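Local coordinates for protein tonb-dependent siderophore receptor (PDB 5FP1) that probably takes part in the first step of iron uptake by binding iron-chelating siderophores at the outer membrane and may bind ferric enterobactin with micromolar affinity, at residues 534-539 and 572-577; 584-589 and 626-631. All blocks are in the same frame, centred on the assembly; numbering follows the deposited sequence.

Four strands that lie side by side in the wall of the TonB-dependent receptor barrel carry these contacts. Interaction 1 joins strands 536-555 and 558-575 of one hairpin, and interaction 2 pairs the next two across the wall, 582-597 and 624-635; their centres lie about 10 Å apart. Strands 558-575 and 582-597 are themselves neighbours, so the two contacts are stitched together directly. Leu-574 O lies 2.8 Å from Ala-586 N, a probable backbone hydrogen bond, and on the plug-facing side Asn-575 OD1 and Ser-585 OG approach to 2.6 Å. On the outer side Leu-536 CD2 packs on Ile-584 CG2 at 4.1 Å. A bound C8E detergent molecule touches Ala-626 of interaction 2 on that outer surface.

Interaction 1: residues 534-539 and 572-577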
ATOM      1  N   ASN A 534      -9.351 -16.656  25.028  1.00 35.70           N
ATOM      2  CA  ASN A 534      -8.653 -15.549  24.382  1.00 34.51           C
ATOM      3  C   ASN A 534      -7.575 -15.986  23.386  1.00 29.78           C
ATOM      4  O   ASN A 534      -6.631 -15.251  23.128  1.00 32.91           O
ATOM      5  CB  ASN A 534      -8.074 -14.597  25.413  1.00 35.32           C
ATOM      6  CG  ASN A 534      -9.153 -13.913  26.232  1.00 42.79           C
ATOM      7  OD1 ASN A 534     -10.057 -13.271  25.695  1.00 46.15           O
ATOM      8  ND2 ASN A 534      -9.074 -14.068  27.537  1.00 40.16           N
ATOM      9  N   HIS A 535      -7.750 -17.165  22.807  1.00 31.28           N
ATOM     10  CA  HIS A 535      -6.826 -17.658  21.791  1.00 34.97           C
ATOM     11  C   HIS A 535      -7.291 -17.361  20.356  1.00 29.84           C
ATOM     12  O   HIS A 535      -6.483 -17.406  19.435  1.00 32.13           O
ATOM     13  CB  HIS A 535      -6.630 -19.163  21.945  1.00 37.39           C
ATOM     14  CG  HIS A 535      -5.653 -19.531  23.011  1.00 42.08           C
ATOM     15  ND1 HIS A 535      -6.021 -20.198  24.161  1.00 49.33           N
ATOM     16  CD2 HIS A 535      -4.319 -19.323  23.106  1.00 46.58           C
ATOM     17  CE1 HIS A 535      -4.956 -20.385  24.918  1.00 46.82           C
ATOM     18  NE2 HIS A 535      -3.910 -19.858  24.304  1.00 54.77           N
ATOM     19  N   LEU A 536      -8.581 -17.095  20.186  1.00 27.78           N
ATOM     20  CA  LEU A 536      -9.176 -16.833  18.883  1.00 31.67           C
ATOM     21  C   LEU A 536      -9.936 -15.532  18.936  1.00 35.22           C
ATOM     22  O   LEU A 536     -10.514 -15.186  19.982  1.00 27.23           O
ATOM     23  CB  LEU A 536     -10.157 -17.922  18.480  1.00 32.86           C
ATOM     24  CG  LEU A 536      -9.657 -19.168  17.781  1.00 36.22           C
ATOM     25  CD1 LEU A 536     -10.839 -20.081  17.500  1.00 37.03           C
ATOM     26  CD2 LEU A 536      -8.921 -18.835  16.498  1.00 33.17           C
ATOM     27  N   ASN A 537      -9.908 -14.800  17.820  1.00 28.44           N
ATOM     28  CA  ASN A 537     -10.707 -13.601  17.669  1.00 25.89           C
ATOM     29  C   ASN A 537     -11.454 -13.668  16.343  1.00 29.08           C
ATOM     30  O   ASN A 537     -10.884 -13.984  15.289  1.00 25.93           O
ATOM     31  CB  ASN A 537      -9.849 -12.328  17.776  1.00 28.87           C
ATOM     32  CG  ASN A 537     -10.650 -11.049  17.528  1.00 27.80           C
ATOM     33  OD1 ASN A 537     -10.709 -10.560  16.404  1.00 27.05           O
ATOM     34  ND2 ASN A 537     -11.275 -10.511  18.572  1.00 29.15           N
ATOM     35  N   LEU A 538     -12.744 -13.391  16.423  1.00 23.80           N
ATOM     36  CA  LEU A 538     -13.613 -13.315  15.261  1.00 24.28           C
ATOM     37  C   LEU A 538     -14.084 -11.875  15.120  1.00 24.16           C
ATOM     38  O   LEU A 538     -14.417 -11.220  16.124  1.00 25.53           O
ATOM     39  CB  LEU A 538     -14.812 -14.222  15.481  1.00 27.75           C
ATOM     40  CG  LEU A 538     -15.941 -14.133  14.470  1.00 33.53           C
ATOM     41  CD1 LEU A 538     -15.478 -14.714  13.151  1.00 37.43           C
ATOM     42  CD2 LEU A 538     -17.170 -14.873  14.979  1.00 41.38           C
ATOM     43  N   THR A 539     -14.116 -11.367  13.893  1.00 21.64           N
ATOM     44  CA  THR A 539     -14.678 -10.038  13.632  1.00 23.01           C
ATOM     45  C   THR A 539     -15.663 -10.133  12.460  1.00 22.33           C
ATOM     46  O   THR A 539     -15.488 -10.923  11.523  1.00 22.03           O
ATOM     47  CB  THR A 539     -13.606  -8.968  13.270  1.00 26.12           C
ATOM     48  OG1 THR A 539     -12.950  -9.345  12.047  1.00 25.21           O
ATOM     49  CG2 THR A 539     -12.557  -8.784  14.383  1.00 27.77           C
ATOM     50  N   LEU A 572     -15.435 -10.352   7.257  1.00 21.76           N
ATOM     51  CA  LEU A 572     -15.308 -11.329   8.345  1.00 23.22           C
ATOM     52  C   LEU A 572     -13.828 -11.698   8.492  1.00 25.51           C
ATOM     53  O   LEU A 572     -13.120 -11.861   7.499  1.00 23.01           O
ATOM     54  CB  LEU A 572     -16.135 -12.552   7.979  1.00 27.04           C
ATOM     55  CG  LEU A 572     -16.485 -13.662   8.950  1.00 40.27           C
ATOM     56  CD1 LEU A 572     -17.505 -13.193   9.970  1.00 41.54           C
ATOM     57  CD2 LEU A 572     -17.080 -14.795   8.118  1.00 42.29           C
ATOM     58  N   GLY A 573     -13.358 -11.813   9.729  1.00 22.43           N
ATOM     59  CA  GLY A 573     -11.972 -12.143  10.023  1.00 23.70           C
ATOM     60  C   GLY A 573     -11.897 -13.142  11.171  1.00 26.18           C
ATOM     61  O   GLY A 573     -12.734 -13.117  12.075  1.00 24.46           O
ATOM     62  N   LEU A 574     -10.919 -14.035  11.122  1.00 25.14           N
ATOM     63  CA  LEU A 574     -10.699 -15.024  12.193  1.00 25.69           C
ATOM     64  C   LEU A 574      -9.215 -15.257  12.341  1.00 23.93           C
ATOM     65  O   LEU A 574      -8.562 -15.659  11.380  1.00 25.70           O
ATOM     66  CB  LEU A 574     -11.417 -16.355  11.886  1.00 25.63           C
ATOM     67  CG  LEU A 574     -11.192 -17.482  12.910  1.00 29.35           C
ATOM     68  CD1 LEU A 574     -11.832 -17.158  14.248  1.00 34.48           C
ATOM     69  CD2 LEU A 574     -11.716 -18.813  12.393  1.00 31.82           C
ATOM     70  N   ASN A 575      -8.669 -14.974  13.523  1.00 20.39           N
ATOM     71  CA  ASN A 575      -7.256 -15.163  13.794  1.00 25.17           C
ATOM     72  C   ASN A 575      -6.981 -15.814  15.153  1.00 30.80           C
ATOM     73  O   ASN A 575      -7.640 -15.491  16.142  1.00 27.45           O
ATOM     74  CB  ASN A 575      -6.517 -13.823  13.772  1.00 24.34           C
ATOM     75  CG  ASN A 575      -6.493 -13.182  12.384  1.00 29.44           C
ATOM     76  OD1 ASN A 575      -5.570 -13.419  11.600  1.00 31.09           O
ATOM     77  ND2 ASN A 575      -7.533 -12.421  12.062  1.00 24.71           N
ATOM     78  N   GLY A 576      -5.984 -16.697  15.195  1.00 27.70           N
ATOM     79  CA  GLY A 576      -5.405 -17.153  16.468  1.00 27.66           C
ATOM     80  C   GLY A 576      -5.111 -18.646  16.479  1.00 30.51           C
ATOM     81  O   GLY A 576      -4.879 -19.268  15.429  1.00 25.48           O
ATOM     82  N   GLU A 577      -5.127 -19.222  17.678  1.00 31.65           N
ATOM     83  CA  GLU A 577      -4.846 -20.643  17.879  1.00 31.01           C
ATOM     84  C   GLU A 577      -6.127 -21.424  18.145  1.00 33.08           C
ATOM     85  O   GLU A 577      -6.817 -21.182  19.133  1.00 32.83           O
ATOM     86  CB  GLU A 577      -3.884 -20.824  19.054  1.00 35.49           C
ATOM     87  CG  GLU A 577      -2.600 -20.031  18.917  1.00 36.19           C
ATOM     88  CD  GLU A 577      -2.770 -18.576  19.297  1.00 51.74           C
ATOM     89  OE1 GLU A 577      -3.373 -18.304  20.365  1.00 57.92           O
ATOM     90  OE2 GLU A 577      -2.300 -17.707  18.536  1.00 41.60           O
TER
HETATM   91  O   HOH W   1      -9.537 -11.574  13.852  1.00 30.26           O
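Glu-577, Leu-536 and His-535 bury the most surface where residues 534-539 meet residues 572-577. These are the ends of the hairpin strands far from its turn. The backbone N of Glu-577 donates to His-535 O (2.9 Å), approaching from above the carbonyl plane. The side chain of Glu-577 bends back at chi2 (80°), which brings its carboxylate to the imidazole edge: OE1 lies in the ring plane, 3.1 Å from His-535 CD2, with the carboxylate turned almost perpendicular to the ring. This is a carbon-to-oxygen approach; His-535 ND1 is bonded to Leu-532 O and Glu-577 OE2 to Ser-22 OG.

Leu-536 covers the next length of backbone. Its CG rests 3.7 Å from Glu-577 O, while CD2, nearest to Asn-575 O (3.6 Å), reaches over the backbone of Gly-576 to meet Leu-574 CD1 at 4.0 Å. Gly-576 sits where the second strand turns a corner, its CA 3.2 Å from His-535 O. Farther along, Asn-537 and Asn-575 exchange two backbone hydrogen bonds, and a water joins their side chains, donating to Asn-537 OD1 (3.0 Å) and accepting from Asn-575 ND2 (2.8 Å). Each amide has a second partner, Asp-530 OD1 for Asn-537 ND2 and Ser-585 OG for Asn-575 OD1. Thr-539 and Gly-573 form the next doubly bonded pair.

His-535 and Leu-536 together face Phe-531 in a classic beta bulge, which leads strand 536-555 in beside strand 518-531. On the other flank, Leu-574 and Gly-576 bond through their backbones to Ala-586 and Ile-584 of strand 582-597, with Leu-536 and Leu-574 both packing on Ile-584.

Interaction 2: residues 584-589 and 626-631; sequences ISAGYT and ATLWTT
Leu-628 lays one methyl over two residues of the strand opposite, Ile-584 and Ala-586, and gives residues 584-589 and 626-631 their main apolar contact. From its CB the chain runs on to CG with that atom anti to the backbone N (chi1 167°), beside the carbonyl carbon. CB, CG and CD2 stay clear of the facing segment, and it is the CD1 branch alone that bends across to it. There CD1 meets Ile-584 along its length, CG1 and CD1 of the isoleucine both lying 3.8 Å away, and it also touches Ala-586 CB at 3.9 Å. Ala-586, directly across from Leu-628, presents only its CB to this branch. Farther along the same face, Ala-626 CB stands at the ring edge of Tyr-588, 4.1 Å from CD1, and Ala-626 is also touched by a C8E detergent molecule.

The strands run antiparallel, their axes 4.7 Å apart. Ser-585 and Trp-629 exchange two backbone hydrogen bonds, as do Gly-587 and Thr-627.

On the reverse face, a water donates both to Ser-585 O and to Thr-627 OG1, at 3.1 Å in each case, bridging the two strands diagonally. The polar groups on this side continue inward: Thr-627 OG1 bonds to Thr-66 O, and Trp-629 NE1 to Asp-54 OD2 at the end of helix 49-55. The hydroxyl of Ser-585 has its own partner in Asn-575 of the adjoining strand.

One face largely apolar and touched by detergent, the other bearing Ser-585 together with Thr-627 and Trp-629, which bond to the plug, is consistent with the two-sided pattern of barrel strands in the plug-filled beta-barrel of TonB-dependent receptors.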
ATOM      1  N   ILE A 584      -4.579 -20.209  12.765  1.00 25.34           N
ATOM      2  CA  ILE A 584      -5.321 -19.772  11.594  1.00 24.69           C
ATOM      3  C   ILE A 584      -5.331 -18.245  11.464  1.00 27.19           C
ATOM      4  O   ILE A 584      -5.357 -17.515  12.464  1.00 21.73           O
ATOM      5  CB  ILE A 584      -6.759 -20.321  11.622  1.00 27.05           C
ATOM      6  CG1 ILE A 584      -7.427 -20.178  10.256  1.00 27.93           C
ATOM      7  CG2 ILE A 584      -7.566 -19.660  12.719  1.00 31.20           C
ATOM      8  CD1 ILE A 584      -8.816 -20.757  10.172  1.00 32.93           C
ATOM      9  N   SER A 585      -5.272 -17.788  10.215  1.00 27.29           N
ATOM     10  CA  SER A 585      -5.553 -16.385   9.881  1.00 22.86           C
ATOM     11  C   SER A 585      -6.387 -16.436   8.634  1.00 24.03           C
ATOM     12  O   SER A 585      -5.920 -16.923   7.588  1.00 24.36           O
ATOM     13  CB  SER A 585      -4.243 -15.603   9.672  1.00 27.54           C
ATOM     14  OG  SER A 585      -4.498 -14.216   9.413  1.00 27.35           O
ATOM     15  N   ALA A 586      -7.628 -15.968   8.728  1.00 21.84           N
ATOM     16  CA  ALA A 586      -8.559 -16.085   7.635  1.00 22.92           C
ATOM     17  C   ALA A 586      -9.418 -14.862   7.519  1.00 22.19           C
ATOM     18  O   ALA A 586      -9.687 -14.171   8.510  1.00 22.91           O
ATOM     19  CB  ALA A 586      -9.444 -17.304   7.796  1.00 24.35           C
ATOM     20  N   GLY A 587      -9.871 -14.613   6.302  1.00 21.25           N
ATOM     21  CA  GLY A 587     -10.740 -13.480   6.034  1.00 23.38           C
ATOM     22  C   GLY A 587     -11.650 -13.662   4.857  1.00 22.53           C
ATOM     23  O   GLY A 587     -11.330 -14.369   3.919  1.00 21.22           O
ATOM     24  N   TYR A 588     -12.791 -12.987   4.886  1.00 19.89           N
ATOM     25  CA  TYR A 588     -13.698 -12.995   3.767  1.00 20.32           C
ATOM     26  C   TYR A 588     -14.271 -11.609   3.577  1.00 19.96           C
ATOM     27  O   TYR A 588     -14.490 -10.872   4.552  1.00 20.36           O
ATOM     28  CB  TYR A 588     -14.842 -14.001   4.002  1.00 22.79           C
ATOM     29  CG  TYR A 588     -15.942 -13.853   2.999  1.00 23.06           C
ATOM     30  CD1 TYR A 588     -15.853 -14.451   1.754  1.00 25.00           C
ATOM     31  CD2 TYR A 588     -17.056 -13.085   3.273  1.00 23.61           C
ATOM     32  CE1 TYR A 588     -16.846 -14.288   0.817  1.00 22.27           C
ATOM     33  CE2 TYR A 588     -18.043 -12.916   2.337  1.00 23.43           C
ATOM     34  CZ  TYR A 588     -17.941 -13.529   1.124  1.00 26.72           C
ATOM     35  OH  TYR A 588     -18.924 -13.336   0.186  1.00 26.48           O
ATOM     36  N   THR A 589     -14.577 -11.249   2.339  1.00 19.06           N
ATOM     37  CA  THR A 589     -15.248  -9.973   2.109  1.00 18.49           C
ATOM     38  C   THR A 589     -16.160 -10.029   0.908  1.00 22.20           C
ATOM     39  O   THR A 589     -15.856 -10.697  -0.081  1.00 21.30           O
ATOM     40  CB  THR A 589     -14.224  -8.794   1.994  1.00 20.84           C
ATOM     41  OG1 THR A 589     -14.923  -7.538   1.996  1.00 20.31           O
ATOM     42  CG2 THR A 589     -13.362  -8.904   0.741  1.00 19.56           C
ATOM     43  N   ALA A 626     -11.352 -13.790  -0.511  1.00 19.64           N
ATOM     44  CA  ALA A 626     -11.110 -14.528   0.732  1.00 21.59           C
ATOM     45  C   ALA A 626      -9.687 -15.006   0.810  1.00 23.11           C
ATOM     46  O   ALA A 626      -9.065 -15.272  -0.219  1.00 23.11           O
ATOM     47  CB  ALA A 626     -12.064 -15.711   0.856  1.00 27.37           C
ATOM     48  N   THR A 627      -9.146 -15.084   2.027  1.00 20.01           N
ATOM     49  CA  THR A 627      -7.820 -15.612   2.213  1.00 20.69           C
ATOM     50  C   THR A 627      -7.820 -16.523   3.432  1.00 24.32           C
ATOM     51  O   THR A 627      -8.607 -16.357   4.394  1.00 21.12           O
ATOM     52  CB  THR A 627      -6.729 -14.543   2.414  1.00 22.73           C
ATOM     53  OG1 THR A 627      -6.914 -13.899   3.674  1.00 28.52           O
ATOM     54  CG2 THR A 627      -6.727 -13.463   1.276  1.00 20.61           C
ATOM     55  N   LEU A 628      -6.905 -17.459   3.386  1.00 21.29           N
ATOM     56  CA  LEU A 628      -6.736 -18.435   4.483  1.00 24.45           C
ATOM     57  C   LEU A 628      -5.276 -18.809   4.584  1.00 26.02           C
ATOM     58  O   LEU A 628      -4.636 -19.139   3.571  1.00 24.27           O
ATOM     59  CB  LEU A 628      -7.600 -19.657   4.226  1.00 26.80           C
ATOM     60  CG  LEU A 628      -7.314 -20.888   5.106  1.00 32.26           C
ATOM     61  CD1 LEU A 628      -7.770 -20.617   6.508  1.00 33.80           C
ATOM     62  CD2 LEU A 628      -8.041 -22.104   4.551  1.00 39.26           C
ATOM     63  N   TRP A 629      -4.747 -18.728   5.805  1.00 23.84           N
ATOM     64  CA  TRP A 629      -3.454 -19.294   6.139  1.00 22.10           C
ATOM     65  C   TRP A 629      -3.634 -20.124   7.397  1.00 27.63           C
ATOM     66  O   TRP A 629      -4.166 -19.630   8.384  1.00 26.01           O
ATOM     67  CB  TRP A 629      -2.431 -18.213   6.408  1.00 23.82           C
ATOM     68  CG  TRP A 629      -1.109 -18.777   6.745  1.00 21.10           C
ATOM     69  CD1 TRP A 629      -0.528 -18.829   7.967  1.00 22.62           C
ATOM     70  CD2 TRP A 629      -0.207 -19.419   5.841  1.00 23.84           C
ATOM     71  NE1 TRP A 629       0.687 -19.461   7.891  1.00 25.30           N
ATOM     72  CE2 TRP A 629       0.910 -19.834   6.593  1.00 25.46           C
ATOM     73  CE3 TRP A 629      -0.237 -19.691   4.467  1.00 27.41           C
ATOM     74  CZ2 TRP A 629       1.987 -20.509   6.022  1.00 27.33           C
ATOM     75  CZ3 TRP A 629       0.842 -20.357   3.897  1.00 30.79           C
ATOM     76  CH2 TRP A 629       1.938 -20.763   4.679  1.00 29.02           C
ATOM     77  N   THR A 630      -3.205 -21.379   7.354  1.00 24.32           N
ATOM     78  CA  THR A 630      -3.307 -22.229   8.516  1.00 26.76           C
ATOM     79  C   THR A 630      -2.086 -23.134   8.656  1.00 30.21           C
ATOM     80  O   THR A 630      -1.516 -23.584   7.653  1.00 30.37           O
ATOM     81  CB  THR A 630      -4.629 -23.018   8.504  1.00 27.36           C
ATOM     82  OG1 THR A 630      -4.791 -23.677   9.771  1.00 32.70           O
ATOM     83  CG2 THR A 630      -4.697 -24.008   7.363  1.00 29.18           C
ATOM     84  N   THR A 631      -1.643 -23.330   9.900  1.00 27.19           N
ATOM     85  CA  THR A 631      -0.496 -24.186  10.167  1.00 30.03           C
ATOM     86  C   THR A 631      -0.792 -25.188  11.279  1.00 33.34           C
ATOM     87  O   THR A 631      -1.642 -24.951  12.152  1.00 28.09           O
ATOM     88  CB  THR A 631       0.791 -23.414  10.509  1.00 30.57           C
ATOM     89  OG1 THR A 631       0.751 -22.949  11.857  1.00 30.75           O
ATOM     90  CG2 THR A 631       0.992 -22.209   9.546  1.00 33.92           C
TER
HETATM   91  O   HOH W   2      -4.714 -15.224   5.321  1.00 33.60           O